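Local coordinates for amidohydrolase 3 domain-containing protein (Pyrococcus furiosus, PDB 3ICJ), which probably hydrolyses carbon-nitrogen bonds other than peptide bonds, as a zinc-dependent member of the amidohydrolase family, though its natural substrate is not known, at residues Ser302-Arg306 against Trp404-Val409; Leu252-Glu256 against Gly287-Ile292. One frame throughout, in Å; residues are numbered along the deposited sequence.

Contact 1: Ser302-Arg306 against Trp404-Val409; sequences SLGAR and WIVNRV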
loop_
_atom_site.group_PDB
_atom_site.type_symbol
_atom_site.label_atom_id
_atom_site.label_comp_id
_atom_site.label_asym_id
_atom_site.label_seq_id
_atom_site.Cartn_x
_atom_site.Cartn_y
_atom_site.Cartn_z
ATOM N N SER A 302 0.078 9.372 12.476
ATOM C CA SER A 302 -1.233 9.388 11.807
ATOM C C SER A 302 -2.176 10.384 12.489
ATOM O O SER A 302 -2.018 10.678 13.670
ATOM C CB SER A 302 -1.858 7.987 11.885
ATOM O OG SER A 302 -2.199 7.704 13.242
ATOM N N LEU A 303 -3.163 10.890 11.752
ATOM C CA LEU A 303 -4.190 11.764 12.336
ATOM C C LEU A 303 -5.093 11.057 13.349
ATOM O O LEU A 303 -5.522 11.676 14.323
ATOM C CB LEU A 303 -5.035 12.430 11.252
ATOM C CG LEU A 303 -4.303 13.510 10.460
ATOM C CD1 LEU A 303 -5.027 13.790 9.126
ATOM C CD2 LEU A 303 -4.118 14.770 11.260
ATOM N N GLY A 304 -5.346 9.761 13.135
ATOM C CA GLY A 304 -6.203 8.980 14.032
ATOM C C GLY A 304 -5.639 8.866 15.429
ATOM O O GLY A 304 -6.364 8.979 16.415
ATOM N N ALA A 305 -4.329 8.664 15.500
ATOM C CA ALA A 305 -3.626 8.522 16.758
ATOM C C ALA A 305 -3.128 9.877 17.293
ATOM O O ALA A 305 -2.571 9.949 18.391
ATOM C CB ALA A 305 -2.471 7.504 16.610
ATOM N N ARG A 306 -3.367 10.954 16.535
ATOM C CA ARG A 306 -2.876 12.314 16.875
ATOM C C ARG A 306 -1.340 12.390 16.901
ATOM O O ARG A 306 -0.753 13.173 17.663
ATOM C CB ARG A 306 -3.475 12.883 18.183
ATOM C CG ARG A 306 -5.000 12.878 18.239
ATOM C CD ARG A 306 -5.546 13.818 19.296
ATOM N NE ARG A 306 -7.004 13.718 19.330
ATOM C CZ ARG A 306 -7.681 12.776 19.981
ATOM N NH1 ARG A 306 -7.036 11.880 20.721
ATOM N NH2 ARG A 306 -9.008 12.745 19.912
ATOM N N TRP A 404 -13.570 11.331 11.155
ATOM C CA TRP A 404 -13.200 12.163 12.297
ATOM C C TRP A 404 -12.211 13.295 11.979
ATOM O O TRP A 404 -11.683 13.931 12.903
ATOM C CB TRP A 404 -12.650 11.259 13.418
ATOM C CG TRP A 404 -11.805 10.135 12.897
ATOM C CD1 TRP A 404 -12.106 8.799 12.916
ATOM C CD2 TRP A 404 -10.529 10.251 12.250
ATOM N NE1 TRP A 404 -11.093 8.083 12.326
ATOM C CE2 TRP A 404 -10.113 8.949 11.909
ATOM C CE3 TRP A 404 -9.694 11.330 11.931
ATOM C CZ2 TRP A 404 -8.895 8.696 11.253
ATOM C CZ3 TRP A 404 -8.499 11.086 11.284
ATOM C CH2 TRP A 404 -8.107 9.775 10.952
ATOM N N ILE A 405 -11.953 13.543 10.690
ATOM C CA ILE A 405 -10.997 14.592 10.258
ATOM C C ILE A 405 -11.312 15.976 10.830
ATOM O O ILE A 405 -10.424 16.619 11.413
ATOM C CB ILE A 405 -10.862 14.683 8.712
ATOM C CG1 ILE A 405 -10.043 13.507 8.172
ATOM C CG2 ILE A 405 -10.191 16.035 8.272
ATOM C CD1 ILE A 405 -8.565 13.798 7.980
ATOM N N VAL A 406 -12.567 16.417 10.691
ATOM C CA VAL A 406 -12.988 17.703 11.259
ATOM C C VAL A 406 -12.809 17.749 12.788
ATOM O O VAL A 406 -12.370 18.755 13.311
ATOM C CB VAL A 406 -14.422 18.123 10.816
ATOM C CG1 VAL A 406 -14.913 19.361 11.592
ATOM C CG2 VAL A 406 -14.444 18.416 9.316
ATOM N N ASN A 407 -13.100 16.650 13.480
ATOM C CA ASN A 407 -12.846 16.568 14.915
ATOM C C ASN A 407 -11.374 16.793 15.276
ATOM O O ASN A 407 -11.094 17.480 16.251
ATOM C CB ASN A 407 -13.335 15.243 15.522
ATOM C CG ASN A 407 -14.844 15.103 15.501
ATOM O OD1 ASN A 407 -15.572 16.080 15.308
ATOM N ND2 ASN A 407 -15.320 13.875 15.693
ATOM N N ARG A 408 -10.454 16.236 14.485
ATOM C CA ARG A 408 -9.003 16.354 14.759
ATOM C C ARG A 408 -8.428 17.731 14.487
ATOM O O ARG A 408 -7.597 18.218 15.254
ATOM C CB ARG A 408 -8.187 15.334 13.941
ATOM C CG ARG A 408 -8.462 13.878 14.276
ATOM C CD ARG A 408 -7.900 13.494 15.652
ATOM N NE ARG A 408 -8.034 12.059 15.870
ATOM C CZ ARG A 408 -9.144 11.468 16.318
ATOM N NH1 ARG A 408 -9.175 10.150 16.471
ATOM N NH2 ARG A 408 -10.228 12.189 16.591
ATOM N N VAL A 409 -8.851 18.347 13.385
ATOM C CA VAL A 409 -8.183 19.536 12.885
ATOM C C VAL A 409 -9.090 20.757 12.705
ATOM O O VAL A 409 -8.605 21.849 12.443
ATOM C CB VAL A 409 -7.373 19.246 11.569
ATOM C CG1 VAL A 409 -6.359 18.129 11.791
ATOM C CG2 VAL A 409 -8.298 18.963 10.368
#

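Contact 2: Leu252-Glu256 against Gly287-Ile292; sequences LFELE and GRRLRI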
loop_
_atom_site.group_PDB
_atom_site.type_symbol
_atom_site.label_atom_id
_atom_site.label_comp_id
_atom_site.label_asym_id
_atom_site.label_seq_id
_atom_site.Cartn_x
_atom_site.Cartn_y
_atom_site.Cartn_z
ATOM N N LEU A 252 11.332 -11.998 -1.193
ATOM C CA LEU A 252 11.140 -11.503 -2.553
ATOM C C LEU A 252 12.219 -11.985 -3.539
ATOM O O LEU A 252 11.878 -12.363 -4.662
ATOM C CB LEU A 252 11.063 -9.957 -2.570
ATOM C CG LEU A 252 9.790 -9.278 -2.018
ATOM C CD1 LEU A 252 10.013 -7.791 -1.915
ATOM C CD2 LEU A 252 8.543 -9.544 -2.898
ATOM N N PHE A 253 13.495 -11.978 -3.136
ATOM C CA PHE A 253 14.585 -12.507 -4.001
ATOM C C PHE A 253 14.317 -13.987 -4.282
ATOM O O PHE A 253 14.503 -14.463 -5.407
ATOM C CB PHE A 253 15.957 -12.405 -3.327
ATOM C CG PHE A 253 16.585 -11.027 -3.358
ATOM C CD1 PHE A 253 16.637 -10.275 -4.527
ATOM C CD2 PHE A 253 17.199 -10.516 -2.224
ATOM C CE1 PHE A 253 17.256 -9.009 -4.540
ATOM C CE2 PHE A 253 17.814 -9.267 -2.235
ATOM C CZ PHE A 253 17.843 -8.511 -3.393
ATOM N N GLU A 254 13.882 -14.710 -3.260
ATOM C CA GLU A 254 13.609 -16.159 -3.430
ATOM C C GLU A 254 12.420 -16.430 -4.369
ATOM O O GLU A 254 12.523 -17.239 -5.311
ATOM C CB GLU A 254 13.430 -16.846 -2.077
ATOM C CG GLU A 254 13.428 -18.373 -2.153
ATOM C CD GLU A 254 13.653 -19.042 -0.810
ATOM O OE1 GLU A 254 12.961 -20.049 -0.522
ATOM O OE2 GLU A 254 14.537 -18.591 -0.056
ATOM N N LEU A 255 11.310 -15.730 -4.147
ATOM C CA LEU A 255 10.158 -15.829 -5.042
ATOM C C LEU A 255 10.489 -15.477 -6.502
ATOM O O LEU A 255 10.063 -16.204 -7.419
ATOM C CB LEU A 255 8.967 -14.994 -4.521
ATOM C CG LEU A 255 8.271 -15.483 -3.242
ATOM C CD1 LEU A 255 7.363 -14.382 -2.625
ATOM C CD2 LEU A 255 7.497 -16.780 -3.450
ATOM N N GLU A 256 11.253 -14.401 -6.702
ATOM C CA GLU A 256 11.747 -13.967 -8.016
ATOM C C GLU A 256 12.543 -15.059 -8.750
ATOM O O GLU A 256 12.149 -15.457 -9.849
ATOM C CB GLU A 256 12.539 -12.655 -7.904
ATOM C CG GLU A 256 13.492 -12.320 -9.090
ATOM C CD GLU A 256 12.853 -11.556 -10.262
ATOM O OE1 GLU A 256 11.672 -11.144 -10.197
ATOM O OE2 GLU A 256 13.563 -11.360 -11.274
ATOM N N GLY A 287 14.727 -6.678 -12.020
ATOM C CA GLY A 287 14.552 -8.066 -12.476
ATOM C C GLY A 287 13.324 -8.233 -13.339
ATOM O O GLY A 287 12.781 -7.244 -13.819
ATOM N N ARG A 288 12.875 -9.481 -13.541
ATOM C CA ARG A 288 11.693 -9.746 -14.387
ATOM C C ARG A 288 10.402 -9.247 -13.732
ATOM O O ARG A 288 9.566 -8.650 -14.397
ATOM C CB ARG A 288 11.529 -11.248 -14.742
ATOM C CG ARG A 288 12.792 -12.122 -14.842
ATOM C CD ARG A 288 13.785 -11.793 -15.979
ATOM N NE ARG A 288 13.264 -10.977 -17.082
ATOM C CZ ARG A 288 13.750 -9.780 -17.408
ATOM N NH1 ARG A 288 14.769 -9.279 -16.723
ATOM N NH2 ARG A 288 13.231 -9.091 -18.415
ATOM N N ARG A 289 10.253 -9.512 -12.431
ATOM C CA ARG A 289 9.132 -8.977 -11.643
ATOM C C ARG A 289 9.549 -8.060 -10.478
ATOM O O ARG A 289 8.938 -7.008 -10.279
ATOM C CB ARG A 289 8.252 -10.100 -11.119
ATOM C CG ARG A 289 7.495 -10.875 -12.238
ATOM C CD ARG A 289 6.583 -9.903 -13.019
ATOM N NE ARG A 289 5.611 -10.632 -13.814
ATOM C CZ ARG A 289 4.542 -10.108 -14.404
ATOM N NH1 ARG A 289 4.290 -8.805 -14.331
ATOM N NH2 ARG A 289 3.721 -10.911 -15.078
ATOM N N LEU A 290 10.586 -8.463 -9.730
ATOM C CA LEU A 290 11.081 -7.705 -8.579
ATOM C C LEU A 290 11.982 -6.579 -9.037
ATOM O O LEU A 290 12.911 -6.804 -9.828
ATOM C CB LEU A 290 11.850 -8.617 -7.604
ATOM C CG LEU A 290 12.571 -7.969 -6.409
ATOM C CD1 LEU A 290 11.577 -7.325 -5.409
ATOM C CD2 LEU A 290 13.479 -8.979 -5.682
ATOM N N ARG A 291 11.684 -5.377 -8.557
ATOM C CA ARG A 291 12.558 -4.231 -8.716
ATOM C C ARG A 291 13.025 -3.767 -7.328
ATOM O O ARG A 291 12.201 -3.559 -6.431
ATOM C CB ARG A 291 11.827 -3.071 -9.378
ATOM C CG ARG A 291 11.640 -3.155 -10.886
ATOM C CD ARG A 291 10.503 -4.067 -11.286
ATOM N NE ARG A 291 9.986 -3.735 -12.619
ATOM C CZ ARG A 291 9.037 -4.420 -13.244
ATOM N NH1 ARG A 291 8.600 -4.030 -14.440
ATOM N NH2 ARG A 291 8.518 -5.495 -12.674
ATOM N N ILE A 292 14.338 -3.617 -7.163
ATOM C CA ILE A 292 14.915 -2.963 -5.982
ATOM C C ILE A 292 14.903 -1.487 -6.363
ATOM O O ILE A 292 15.656 -1.092 -7.247
ATOM C CB ILE A 292 16.374 -3.442 -5.689
ATOM C CG1 ILE A 292 16.476 -4.977 -5.667
ATOM C CG2 ILE A 292 16.899 -2.865 -4.360
ATOM C CD1 ILE A 292 15.624 -5.659 -4.592
#

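Contact 1: Ser302-Arg306 against Trp404-Val409
The long loop that follows strand 290-294 of the amidohydrolase fold meets the first turn of helix 405-413 here, and Arg-408 reaches from the helix to two successive carbonyls of the loop. Its NE donates to Leu-303 O at 3.0 Å, a bent bond (133° at the hydrogen), with the donor tilted from the carbonyl plane. The straighter bond runs from Arg-408 NH1 to Gly-304 O, also 3.0 Å, in the carbonyl plane and on a lone pair. Both oxygens sit at the edge of the guanidinium, near its plane, which fixes the rotation of the group.

One face of that guanidinium is approached by Arg-306, whose NH2 lies 3.6 Å from Arg-408 NH2 with the two planes 37° apart. Asp-316 OD2 makes a salt bridge to NH2 of each arginine, and this shared carboxylate probably lets the two guanidinium groups lie so close. Over the opposite face, toward its rim, comes CG of the Trp-404 indole.

Trp-404 is the N-cap residue of the helix. Its chi1 of 39° sets CG between the backbone N and the carbonyl carbon, and the six-membered ring meets the loop at Gly-304, whose CA makes a CH-pi contact over the face, 4.1 Å from the ring centroid.

Ser-302 OG accepts from Ala-305 N, an ST motif within the loop that carries the two carbonyls. The buried Leu-303 packs CB on Trp-404 CZ3 (3.7 Å) and CD1 on Ile-405 CD1 (3.7 Å), and CD2 comes to Val-409 CG1, the two side chains crossing at about a right angle. The Leu-303 side chain is about 8 Å from that of His-373, a zinc ligand.

Contact 2: Leu252-Glu256 against Gly287-Ile292
The carboxylate of Glu-256 lies against the backbone of Gly-287 to Leu-290, with three amide N-H groups directed at its two oxygens. Arg-288 N donates to Glu-256 OE2 at 3.0 Å, and Arg-289 N to Glu-256 OE1 at 3.1 Å, each oxygen accepting on its syn lone pair, the side of the other oxygen. The third donor, Leu-290 N, comes from above the carboxylate plane, yet makes the straightest bond of the set, 2.9 Å to OE1 with 169° at the hydrogen. The other flat group, the ring of Phe-253, is met obliquely: Leu-290 CD2 reaches its CD1 at 3.6 Å, and Ile-292 CD1 comes to its CE1 at 3.7 Å.

Glu-256 gets there by starting with CG anti to the backbone N and then bending at chi2 (87°), which brings the acid across to the hairpin turn between strands 285-286 and 290-294. Gly-287 CA also lies close to OE2. This is helix-on-strand packing in the parallel beta-alpha part of the amidohydrolase barrel: helix 246-257 follows strand 236-244 and runs roughly antiparallel to strand 290-294, at 142° between the short segments.

Leu-290 packs beside the acid. Its CB rests near OE1, while CD1 meets Leu-252 CD1 at 3.9 Å, the two leucine side chains crossing at about a right angle. Leu-252 continues inward to Val-265 of strand 264-269 and to Phe-241 and Val-244 of strand 236-244.

The guanidinium groups nearby do not touch the acid; Arg-289 NH1 instead makes a salt bridge with Glu-493. Three amide donors thus grip one carboxylate, an arrangement that would be expected to stabilise its ionised form and that ties that hairpin turn to the helix by side chain to backbone bonds.

Overall arrangement
Following the chain from the N terminus, helix 246-257 comes first, and contact 2 closes a loop of 30 residues, through strand 264-269 and helix 274-280, when the chain reaches the turn before strand 290-294. That strand leads on past Lys-296, the carboxylated lysine shared by both zinc ions, into the loop where contact 1 opens. A further 97 residues, including the zinc ligands His-348 and His-373, pass before the N-terminal end of helix 405-413, from its N-cap on, closes it. The two loops follow in series, neither nesting nor crossing. Their centres are 38 Å apart, on opposite sides of the chain's centre: contact 2 ties helix 246-257 to the hairpin leading into strand 290-294, and contact 1 ties the loop after that strand to the start of helix 405-413.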